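Local coordinates for protein putative prolyl-tRNA synthetase (Leishmania major, PDB 5XIL) that probably joins L-proline to its cognate tRNA at the expense of ATP, as a class II aminoacyl-tRNA synthetase of protein synthesis, at residues A[197-202]-A[211-216]; A[475-480]-A[505-510]. One frame throughout, in Å; residues are numbered along the deposited sequence. Where two conformers were deposited one is given.

Going from the N terminus, contact 1 comes first. Strand 195-198 runs into a loop and returns as strand 210-218, so 197-202 with 211-216 closes a local hairpin in the class II synthetase core. The chain then passes through the rest of the core and the anticodon-binding domain before it reaches the C-terminal zinc-binding domain. There contact 2 closes the loop between 475-480 and 505-510. The two loops follow one another and neither encloses the other. The centres of contact 1 and contact 2 are about 8 Å apart. Strand 475-480 pairs antiparallel with strand 195-198, and R198 O lies 2.8 Å from I479 N, a probable hydrogen bond. The C-terminal domain is thereby tied to the catalytic core.

Contact 1. Residues A[197-202]-A[211-216]; sequences GRKTEK and TTTVET
E215 OE2 is gripped by two donors that come from opposite faces of its carboxylate plane. K199 NZ forms a salt bridge to E215 OE2 at 2.8 Å, from above the plane. T213 OG1 donates to the same E215 OE2 at 2.6 Å, on the anti side but 33° out of plane. T213 OG1 is anti to its own backbone N (chi1 -176°), which turns it to the glutamate two residues on. The two bonds should restrict rotation of the carboxylate and probably favour its charged form. K199 NZ also bonds to Q226 OE1 on strand 223-234.

The lysine chain bends at chi2 (-71°) to get there. Its CG passes alongside T211 CG2 at 3.7 Å. Further out the chain crosses the T213 side chain at about a right angle, with K199 CE 3.9 Å from T213 OG1. Behind these side chains is an antiparallel beta hairpin of the class II core. G197 and T213 are a hydrogen-bonded pair, with G197 N to T213 O at 3.0 Å and T213 N to G197 O at 2.9 Å. R198 and T212 form the next, non-hydrogen-bonded pair. Beyond them K199 N bonds to T211 O at 2.8 Å. T211 OG1 turns to H231, and T212 OG1 to S230 O. One water links K199 O to T211 N.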
loop_
_atom_site.group_PDB
_atom_site.type_symbol
_atom_site.label_atom_id
_atom_site.label_comp_id
_atom_site.label_asym_id
_atom_site.label_seq_id
_atom_site.Cartn_x
_atom_site.Cartn_y
_atom_site.Cartn_z
ATOM N N GLY A 197 -14.135 -20.707 -11.614
ATOM C CA GLY A 197 -14.344 -22.170 -11.592
ATOM C C GLY A 197 -13.420 -22.860 -10.600
ATOM O O GLY A 197 -12.743 -22.212 -9.795
ATOM N N ARG A 198 -13.465 -24.188 -10.630
ATOM C CA ARG A 198 -12.665 -25.001 -9.762
ATOM C C ARG A 198 -11.646 -25.770 -10.584
ATOM O O ARG A 198 -11.946 -26.317 -11.665
ATOM C CB ARG A 198 -13.553 -26.007 -9.017
ATOM C CG ARG A 198 -12.849 -26.692 -7.874
ATOM C CD ARG A 198 -13.673 -27.803 -7.209
ATOM N NE ARG A 198 -14.444 -28.647 -8.119
ATOM C CZ ARG A 198 -15.748 -28.531 -8.374
ATOM N NH1 ARG A 198 -16.466 -27.544 -7.837
ATOM N NH2 ARG A 198 -16.328 -29.384 -9.222
ATOM N N LYS A 199 -10.434 -25.850 -10.082
ATOM C CA LYS A 199 -9.446 -26.616 -10.743
ATOM C C LYS A 199 -9.795 -28.119 -10.647
ATOM O O LYS A 199 -10.445 -28.558 -9.678
ATOM C CB LYS A 199 -8.053 -26.378 -10.192
ATOM C CG LYS A 199 -7.496 -24.979 -10.400
ATOM C CD LYS A 199 -7.157 -24.716 -11.840
ATOM C CE LYS A 199 -6.135 -23.593 -11.904
ATOM N NZ LYS A 199 -5.863 -23.205 -13.310
ATOM N N THR A 200 -9.442 -28.879 -11.678
ATOM C CA THR A 200 -9.491 -30.361 -11.518
ATOM C C THR A 200 -8.534 -30.835 -10.427
ATOM O O THR A 200 -7.542 -30.143 -10.024
ATOM C CB THR A 200 -9.126 -31.088 -12.838
ATOM O OG1 THR A 200 -7.755 -30.825 -13.146
ATOM C CG2 THR A 200 -10.030 -30.646 -13.965
ATOM N N GLU A 201 -8.740 -32.073 -9.987
ATOM C CA GLU A 201 -7.752 -32.724 -9.080
ATOM C C GLU A 201 -6.335 -32.614 -9.568
ATOM O O GLU A 201 -5.409 -32.294 -8.802
ATOM C CB GLU A 201 -8.115 -34.208 -8.871
ATOM C CG GLU A 201 -9.233 -34.433 -7.898
ATOM C CD GLU A 201 -8.887 -34.049 -6.467
ATOM O OE1 GLU A 201 -7.802 -34.375 -5.943
ATOM O OE2 GLU A 201 -9.757 -33.441 -5.833
ATOM N N LYS A 202 -6.124 -32.852 -10.866
ATOM C CA LYS A 202 -4.783 -32.786 -11.448
ATOM C C LYS A 202 -4.191 -31.352 -11.334
ATOM O O LYS A 202 -3.031 -31.137 -11.105
ATOM C CB LYS A 202 -4.849 -33.182 -12.968
ATOM C CG LYS A 202 -3.493 -33.125 -13.683
ATOM C CD LYS A 202 -3.599 -33.612 -15.128
ATOM C CE LYS A 202 -2.258 -33.646 -15.884
ATOM N NZ LYS A 202 -2.242 -34.199 -17.335
ATOM N N THR A 211 -8.802 -26.157 -5.339
ATOM C CA THR A 211 -8.321 -24.849 -5.753
ATOM C C THR A 211 -9.426 -24.224 -6.641
ATOM O O THR A 211 -9.999 -24.867 -7.508
ATOM C CB THR A 211 -6.991 -24.909 -6.469
ATOM O OG1 THR A 211 -5.935 -25.256 -5.587
ATOM C CG2 THR A 211 -6.697 -23.551 -7.072
ATOM N N THR A 212 -9.785 -22.982 -6.332
ATOM C CA THR A 212 -10.700 -22.214 -7.159
ATOM C C THR A 212 -9.880 -21.138 -7.894
ATOM O O THR A 212 -8.801 -20.715 -7.427
ATOM C CB THR A 212 -11.874 -21.563 -6.374
ATOM O OG1 THR A 212 -11.374 -20.508 -5.528
ATOM C CG2 THR A 212 -12.626 -22.513 -5.594
ATOM N N THR A 213 -10.369 -20.707 -9.041
ATOM C CA THR A 213 -9.567 -19.897 -9.963
ATOM C C THR A 213 -10.462 -18.952 -10.791
ATOM O O THR A 213 -11.678 -19.178 -10.952
ATOM C CB THR A 213 -8.790 -20.841 -10.893
ATOM O OG1 THR A 213 -7.905 -20.128 -11.764
ATOM C CG2 THR A 213 -9.726 -21.665 -11.760
ATOM N N VAL A 214 -9.841 -17.908 -11.344
ATOM C CA VAL A 214 -10.428 -17.049 -12.314
ATOM C C VAL A 214 -9.539 -17.174 -13.560
ATOM O O VAL A 214 -8.358 -16.888 -13.507
ATOM C CB VAL A 214 -10.597 -15.565 -11.869
ATOM C CG1 VAL A 214 -11.753 -15.472 -10.915
ATOM C CG2 VAL A 214 -9.366 -15.065 -11.191
ATOM N N GLU A 215 -10.089 -17.730 -14.613
ATOM C CA GLU A 215 -9.301 -18.051 -15.788
ATOM C C GLU A 215 -9.587 -16.966 -16.837
ATOM O O GLU A 215 -10.771 -16.558 -17.006
ATOM C CB GLU A 215 -9.715 -19.394 -16.297
ATOM C CG GLU A 215 -9.378 -20.495 -15.293
ATOM C CD GLU A 215 -7.896 -20.769 -15.248
ATOM O OE1 GLU A 215 -7.181 -20.600 -16.284
ATOM O OE2 GLU A 215 -7.419 -21.088 -14.169
ATOM N N THR A 216 -8.539 -16.519 -17.511
ATOM C CA THR A 216 -8.620 -15.457 -18.502
ATOM C C THR A 216 -8.218 -16.015 -19.871
ATOM O O THR A 216 -7.624 -17.133 -19.965
ATOM C CB THR A 216 -7.723 -14.270 -18.122
ATOM O OG1 THR A 216 -6.370 -14.655 -18.230
ATOM C CG2 THR A 216 -7.978 -13.817 -16.672
HETATM O O HOH W 1 -9.462 -28.441 -7.091
#

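Contact 2. Residues A[475-480]-A[505-510]; sequences KTLCIP and WVLFGR
L507 faces two consecutive residues of the other strand, L477 and C478. L507 O accepts from L477 N at 2.8 Å. The packing is tight round C478 O, which takes L507 N at 3.0 Å and is flanked by L507 CB at 3.3 Å and V506 CG2 at 3.4 Å. L477 CD1, one methyl, rests against the branch carbon L507 CG at 4.0 Å, the two side chains crossing at a slant. L507 CD2 touches C478 SG only loosely. P480 CG likewise lies loosely beside L507 CB.

On the opposite face of the strand pair, T476 meets F508. T476 CG2 approaches F508 CE1 obliquely at 3.5 Å. It also touches V506 CG2, the T476 and V506 side chains crossing at about a right angle. T476 OG1 is engaged by E444. The F508 ring meets F423 edge-to-face, and its side chain is about 7 Å from those of C443 and C493, two of the zinc ligands.

The K475 end is looser and partly open to solvent. K475 CG comes no nearer than 3.8 Å to G509 O, and NZ extends to a salt bridge with E203. The backbone still pairs there: K475 N donates to G509 O at 2.9 Å from above the carbonyl plane, 44° out of it, while G509 N returns a straighter bond to K475 O.

The one-residue shift opposite L507 is a classic beta bulge, here in an antiparallel strand pair of the C-terminal zinc-binding domain of prolyl-tRNA synthetase.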
loop_
_atom_site.group_PDB
_atom_site.type_symbol
_atom_site.label_atom_id
_atom_site.label_comp_id
_atom_site.label_asym_id
_atom_site.label_seq_id
_atom_site.Cartn_x
_atom_site.Cartn_y
_atom_site.Cartn_z
ATOM N N LYS A 475 -4.628 -28.419 -21.643
ATOM C CA LYS A 475 -4.895 -28.861 -20.296
ATOM C C LYS A 475 -6.271 -28.437 -19.896
ATOM O O LYS A 475 -6.927 -27.667 -20.675
ATOM C CB LYS A 475 -3.850 -28.266 -19.342
ATOM C CG LYS A 475 -3.825 -26.756 -19.252
ATOM C CD LYS A 475 -2.649 -26.501 -18.315
ATOM C CE LYS A 475 -2.774 -25.298 -17.487
ATOM N NZ LYS A 475 -1.711 -25.458 -16.426
ATOM N N THR A 476 -6.721 -28.827 -18.703
ATOM C CA THR A 476 -7.923 -28.247 -18.179
ATOM C C THR A 476 -7.500 -26.897 -17.538
ATOM O O THR A 476 -6.409 -26.738 -16.959
ATOM C CB THR A 476 -8.679 -29.065 -17.169
ATOM O OG1 THR A 476 -7.827 -29.370 -16.083
ATOM C CG2 THR A 476 -9.229 -30.379 -17.794
ATOM N N LEU A 477 -8.370 -25.951 -17.757
ATOM C CA LEU A 477 -8.283 -24.614 -17.187
ATOM C C LEU A 477 -9.142 -24.533 -15.894
ATOM O O LEU A 477 -8.602 -24.267 -14.828
ATOM C CB LEU A 477 -8.623 -23.550 -18.226
ATOM C CG LEU A 477 -7.831 -23.631 -19.530
ATOM C CD1 LEU A 477 -8.373 -22.539 -20.443
ATOM C CD2 LEU A 477 -6.344 -23.404 -19.334
ATOM N N CYS A 478 -10.422 -24.873 -15.960
ATOM C CA CYS A 478 -11.249 -24.984 -14.773
ATOM C C CYS A 478 -12.518 -25.667 -15.166
ATOM O O CYS A 478 -12.879 -25.715 -16.370
ATOM C CB CYS A 478 -11.603 -23.642 -14.116
ATOM S SG CYS A 478 -12.697 -22.625 -15.089
ATOM N N ILE A 479 -13.213 -26.153 -14.152
ATOM C CA ILE A 479 -14.596 -26.553 -14.268
ATOM C C ILE A 479 -15.387 -25.289 -13.909
ATOM O O ILE A 479 -15.332 -24.868 -12.750
ATOM C CB ILE A 479 -15.003 -27.634 -13.253
ATOM C CG1 ILE A 479 -14.109 -28.810 -13.462
ATOM C CG2 ILE A 479 -16.432 -28.085 -13.541
ATOM C CD1 ILE A 479 -13.664 -29.483 -12.219
ATOM N N PRO A 480 -16.026 -24.656 -14.902
ATOM C CA PRO A 480 -16.721 -23.390 -14.629
ATOM C C PRO A 480 -17.907 -23.549 -13.693
ATOM O O PRO A 480 -18.659 -24.512 -13.823
ATOM C CB PRO A 480 -17.186 -22.929 -16.006
ATOM C CG PRO A 480 -16.482 -23.721 -16.969
ATOM C CD PRO A 480 -16.005 -24.980 -16.343
ATOM N N TRP A 505 -19.330 -30.155 -17.816
ATOM C CA TRP A 505 -18.510 -29.566 -18.879
ATOM C C TRP A 505 -17.271 -29.030 -18.247
ATOM O O TRP A 505 -17.335 -28.532 -17.148
ATOM C CB TRP A 505 -19.266 -28.425 -19.555
ATOM C CG TRP A 505 -20.500 -28.865 -20.284
ATOM C CD1 TRP A 505 -21.744 -29.039 -19.770
ATOM C CD2 TRP A 505 -20.610 -29.144 -21.678
ATOM N NE1 TRP A 505 -22.628 -29.396 -20.757
ATOM C CE2 TRP A 505 -21.969 -29.477 -21.934
ATOM C CE3 TRP A 505 -19.708 -29.164 -22.717
ATOM C CZ2 TRP A 505 -22.442 -29.795 -23.209
ATOM C CZ3 TRP A 505 -20.145 -29.507 -23.963
ATOM C CH2 TRP A 505 -21.533 -29.819 -24.211
ATOM N N VAL A 506 -16.136 -29.120 -18.894
ATOM C CA VAL A 506 -14.910 -28.526 -18.334
ATOM C C VAL A 506 -14.286 -27.693 -19.459
ATOM O O VAL A 506 -14.511 -27.966 -20.632
ATOM C CB VAL A 506 -13.934 -29.616 -17.818
ATOM C CG1 VAL A 506 -13.477 -30.515 -18.905
ATOM C CG2 VAL A 506 -12.667 -29.052 -17.126
ATOM N N LEU A 507 -13.612 -26.632 -19.077
ATOM C CA LEU A 507 -12.899 -25.767 -19.991
ATOM C C LEU A 507 -11.483 -26.225 -20.172
ATOM O O LEU A 507 -10.732 -26.307 -19.172
ATOM C CB LEU A 507 -12.978 -24.347 -19.415
ATOM C CG LEU A 507 -12.345 -23.242 -20.207
ATOM C CD1 LEU A 507 -13.134 -22.998 -21.468
ATOM C CD2 LEU A 507 -12.315 -21.997 -19.307
ATOM N N PHE A 508 -11.136 -26.512 -21.445
ATOM C CA PHE A 508 -9.812 -26.945 -21.876
ATOM C C PHE A 508 -9.187 -25.859 -22.757
ATOM O O PHE A 508 -9.903 -25.073 -23.385
ATOM C CB PHE A 508 -9.876 -28.115 -22.765
ATOM C CG PHE A 508 -10.264 -29.421 -22.110
ATOM C CD1 PHE A 508 -9.297 -30.250 -21.609
ATOM C CD2 PHE A 508 -11.531 -29.851 -22.173
ATOM C CE1 PHE A 508 -9.647 -31.520 -21.087
ATOM C CE2 PHE A 508 -11.889 -31.102 -21.661
ATOM C CZ PHE A 508 -10.963 -31.911 -21.121
ATOM N N GLY A 509 -7.870 -25.826 -22.740
ATOM C CA GLY A 509 -7.115 -25.023 -23.684
ATOM C C GLY A 509 -5.656 -25.214 -23.652
ATOM O O GLY A 509 -5.082 -25.700 -22.660
ATOM N N ARG A 510 -4.997 -24.766 -24.700
ATOM C CA ARG A 510 -3.590 -24.450 -24.582
ATOM C C ARG A 510 -3.426 -23.273 -23.605
ATOM O O ARG A 510 -4.288 -22.400 -23.559
ATOM C CB ARG A 510 -3.033 -24.115 -25.969
ATOM C CG ARG A 510 -3.094 -25.297 -26.933
ATOM C CD ARG A 510 -2.614 -24.922 -28.321
ATOM N NE ARG A 510 -2.651 -26.094 -29.200
ATOM C CZ ARG A 510 -2.823 -26.049 -30.516
ATOM N NH1 ARG A 510 -2.987 -24.874 -31.138
ATOM N NH2 ARG A 510 -2.899 -27.183 -31.208
#